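Local coordinates for protein 2,3-dihydroxybenzoate-AMP ligase (PDB 5KEI) that belongs to the ANL clan of AMP-binding enzymes, with a large AMP-binding region followed by a smaller C-terminal domain, at residues E107-L112 / P264-A269. Numbering follows the deposited sequence.
Sequences EFAVAL and PGLLGA
Leu266 reaches across to helix 107-117 and touches two side chains with one methyl. Its CD2 lies 4.3 Å from CE2 of Phe108 and 4.4 Å from CB of Ala109. The methyl meets the Phe108 ring at its edge, near the ring plane, and does not cover a face. The CB of Leu266 already points at the other helix, and with CG anti to the backbone N (chi1 166°) the branched end carries on toward helix 107-117. A leucine pair adds a further contact, one turn on from Phe108 and at the residue next to Leu266. Leu112 CD2 and Leu267 CD2 meet methyl to methyl at 4.2 Å. Leu267 does not start out aimed at its partner; CD1 takes the position anti to CA (chi2 179°), and the other methyl, CD2, is the one that comes nearer to Leu112.

The axes of the two short helical segments come within 12.3 Å and make an angle of 78°, so they are nearly perpendicular. Their closest CA pair, Ala109 and Leu266, is 8.4 Å apart, and side-chain ends bridge the gap. Met124 of strand 121-124 touches both Phe108 and Leu112. Phe278 and Thr276 of strand 275-278 touch Phe108 and Leu266 in turn, while Tyr230 and Ala234 of helix 227-240 pack on Leu267. These strands belong to two different mixed sheets, consistent with a place in the buried core between the two sheets of the AMP-binding region.

All five touching residues are buried and apolar. About 145 Å², summed over both sides, is buried between the segments, which implies a small, purely hydrophobic contact without directional bonds.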
ATOM      1  N   GLU A 107      12.849  16.490   1.120  1.00 33.43           N
ATOM      2  CA  GLU A 107      11.617  17.260   1.209  1.00 35.57           C
ATOM      3  C   GLU A 107      10.372  16.369   1.373  1.00 36.39           C
ATOM      4  O   GLU A 107       9.320  16.832   1.834  1.00 32.97           O
ATOM      5  CB  GLU A 107      11.481  18.157  -0.025  1.00 34.22           C
ATOM      6  CG  GLU A 107      10.551  19.339   0.155  1.00 39.56           C
ATOM      7  CD  GLU A 107      10.975  20.277   1.282  1.00 41.50           C
ATOM      8  OE1 GLU A 107      12.186  20.351   1.597  1.00 46.90           O
ATOM      9  OE2 GLU A 107      10.088  20.942   1.860  1.00 44.83           O
ATOM     10  N   PHE A 108      10.491  15.093   1.005  1.00 33.71           N
ATOM     11  CA  PHE A 108       9.378  14.157   1.165  1.00 33.37           C
ATOM     12  C   PHE A 108       9.025  14.045   2.652  1.00 32.32           C
ATOM     13  O   PHE A 108       7.843  14.010   3.020  1.00 29.68           O
ATOM     14  CB  PHE A 108       9.722  12.775   0.554  1.00 33.51           C
ATOM     15  CG  PHE A 108       8.709  11.694   0.865  1.00 31.13           C
ATOM     16  CD1 PHE A 108       7.610  11.491   0.047  1.00 27.15           C
ATOM     17  CD2 PHE A 108       8.854  10.893   1.986  1.00 30.22           C
ATOM     18  CE1 PHE A 108       6.684  10.511   0.340  1.00 30.86           C
ATOM     19  CE2 PHE A 108       7.924   9.909   2.286  1.00 31.02           C
ATOM     20  CZ  PHE A 108       6.844   9.712   1.461  1.00 28.82           C
ATOM     21  N   ALA A 109      10.059  14.000   3.493  1.00 30.07           N
ATOM     22  CA  ALA A 109       9.887  13.972   4.944  1.00 34.85           C
ATOM     23  C   ALA A 109       9.300  15.281   5.470  1.00 30.15           C
ATOM     24  O   ALA A 109       8.501  15.264   6.399  1.00 32.22           O
ATOM     25  CB  ALA A 109      11.242  13.663   5.665  1.00 29.92           C
ATOM     26  N   VAL A 110       9.709  16.410   4.889  1.00 32.67           N
ATOM     27  CA  VAL A 110       9.183  17.718   5.295  1.00 31.91           C
ATOM     28  C   VAL A 110       7.686  17.794   5.012  1.00 33.17           C
ATOM     29  O   VAL A 110       6.917  18.236   5.862  1.00 34.65           O
ATOM     30  CB  VAL A 110       9.897  18.874   4.575  1.00 31.53           C
ATOM     31  CG1 VAL A 110       9.391  20.215   5.084  1.00 29.58           C
ATOM     32  CG2 VAL A 110      11.408  18.745   4.733  1.00 29.45           C
ATOM     33  N   ALA A 111       7.277  17.324   3.833  1.00 29.36           N
ATOM     34  CA  ALA A 111       5.865  17.260   3.472  1.00 30.73           C
ATOM     35  C   ALA A 111       5.046  16.286   4.341  1.00 34.49           C
ATOM     36  O   ALA A 111       3.937  16.617   4.769  1.00 33.94           O
ATOM     37  CB  ALA A 111       5.723  16.884   2.013  1.00 27.55           C
ATOM     38  N   LEU A 112       5.572  15.089   4.596  1.00 31.08           N
ATOM     39  CA  LEU A 112       4.814  14.091   5.338  1.00 27.09           C
ATOM     40  C   LEU A 112       4.474  14.605   6.757  1.00 29.70           C
ATOM     41  O   LEU A 112       3.303  14.676   7.129  1.00 30.15           O
ATOM     42  CB  LEU A 112       5.587  12.769   5.382  1.00 27.24           C
ATOM     43  CG  LEU A 112       4.968  11.610   6.175  1.00 31.58           C
ATOM     44  CD1 LEU A 112       3.616  11.161   5.615  1.00 23.63           C
ATOM     45  CD2 LEU A 112       5.942  10.422   6.256  1.00 35.91           C
ATOM     46  N   PRO A 264      10.977  -1.544   7.512  1.00 27.44           N
ATOM     47  CA  PRO A 264      10.802  -0.449   8.477  1.00 26.12           C
ATOM     48  C   PRO A 264      10.878   0.927   7.824  1.00 24.07           C
ATOM     49  O   PRO A 264      10.280   1.857   8.345  1.00 29.37           O
ATOM     50  CB  PRO A 264      11.972  -0.645   9.457  1.00 23.43           C
ATOM     51  CG  PRO A 264      13.057  -1.228   8.618  1.00 24.41           C
ATOM     52  CD  PRO A 264      12.330  -2.134   7.607  1.00 24.67           C
ATOM     53  N   GLY A 265      11.607   1.058   6.721  1.00 25.23           N
ATOM     54  CA  GLY A 265      11.612   2.285   5.942  1.00 24.99           C
ATOM     55  C   GLY A 265      12.051   3.529   6.699  1.00 25.07           C
ATOM     56  O   GLY A 265      12.704   3.442   7.742  1.00 28.36           O
ATOM     57  N   LEU A 266      11.700   4.684   6.150  1.00 27.51           N
ATOM     58  CA  LEU A 266      11.970   5.990   6.753  1.00 26.38           C
ATOM     59  C   LEU A 266      11.438   6.119   8.186  1.00 26.38           C
ATOM     60  O   LEU A 266      12.168   6.522   9.086  1.00 30.28           O
ATOM     61  CB  LEU A 266      11.375   7.099   5.874  1.00 24.69           C
ATOM     62  CG  LEU A 266      11.285   8.472   6.551  1.00 31.18           C
ATOM     63  CD1 LEU A 266      12.640   9.142   6.659  1.00 26.68           C
ATOM     64  CD2 LEU A 266      10.304   9.360   5.828  1.00 32.89           C
ATOM     65  N   LEU A 267      10.184   5.744   8.405  1.00 22.14           N
ATOM     66  CA  LEU A 267       9.570   5.859   9.724  1.00 23.54           C
ATOM     67  C   LEU A 267      10.181   4.948  10.778  1.00 30.81           C
ATOM     68  O   LEU A 267      10.441   5.374  11.922  1.00 28.65           O
ATOM     69  CB  LEU A 267       8.069   5.587   9.610  1.00 24.88           C
ATOM     70  CG  LEU A 267       7.395   6.692   8.762  1.00 27.60           C
ATOM     71  CD1 LEU A 267       5.928   6.480   8.592  1.00 24.29           C
ATOM     72  CD2 LEU A 267       7.625   8.071   9.365  1.00 25.93           C
ATOM     73  N   GLY A 268      10.394   3.691  10.413  1.00 24.77           N
ATOM     74  CA  GLY A 268      10.998   2.764  11.344  1.00 28.84           C
ATOM     75  C   GLY A 268      12.389   3.268  11.661  1.00 26.21           C
ATOM     76  O   GLY A 268      12.781   3.310  12.818  1.00 26.02           O
ATOM     77  N   ALA A 269      13.117   3.685  10.628  1.00 24.13           N
ATOM     78  CA  ALA A 269      14.423   4.295  10.825  1.00 27.67           C
ATOM     79  C   ALA A 269      14.321   5.471  11.812  1.00 32.59           C
ATOM     80  O   ALA A 269      15.172   5.618  12.680  1.00 34.56           O
ATOM     81  CB  ALA A 269      15.010   4.751   9.490  1.00 25.24           C
TER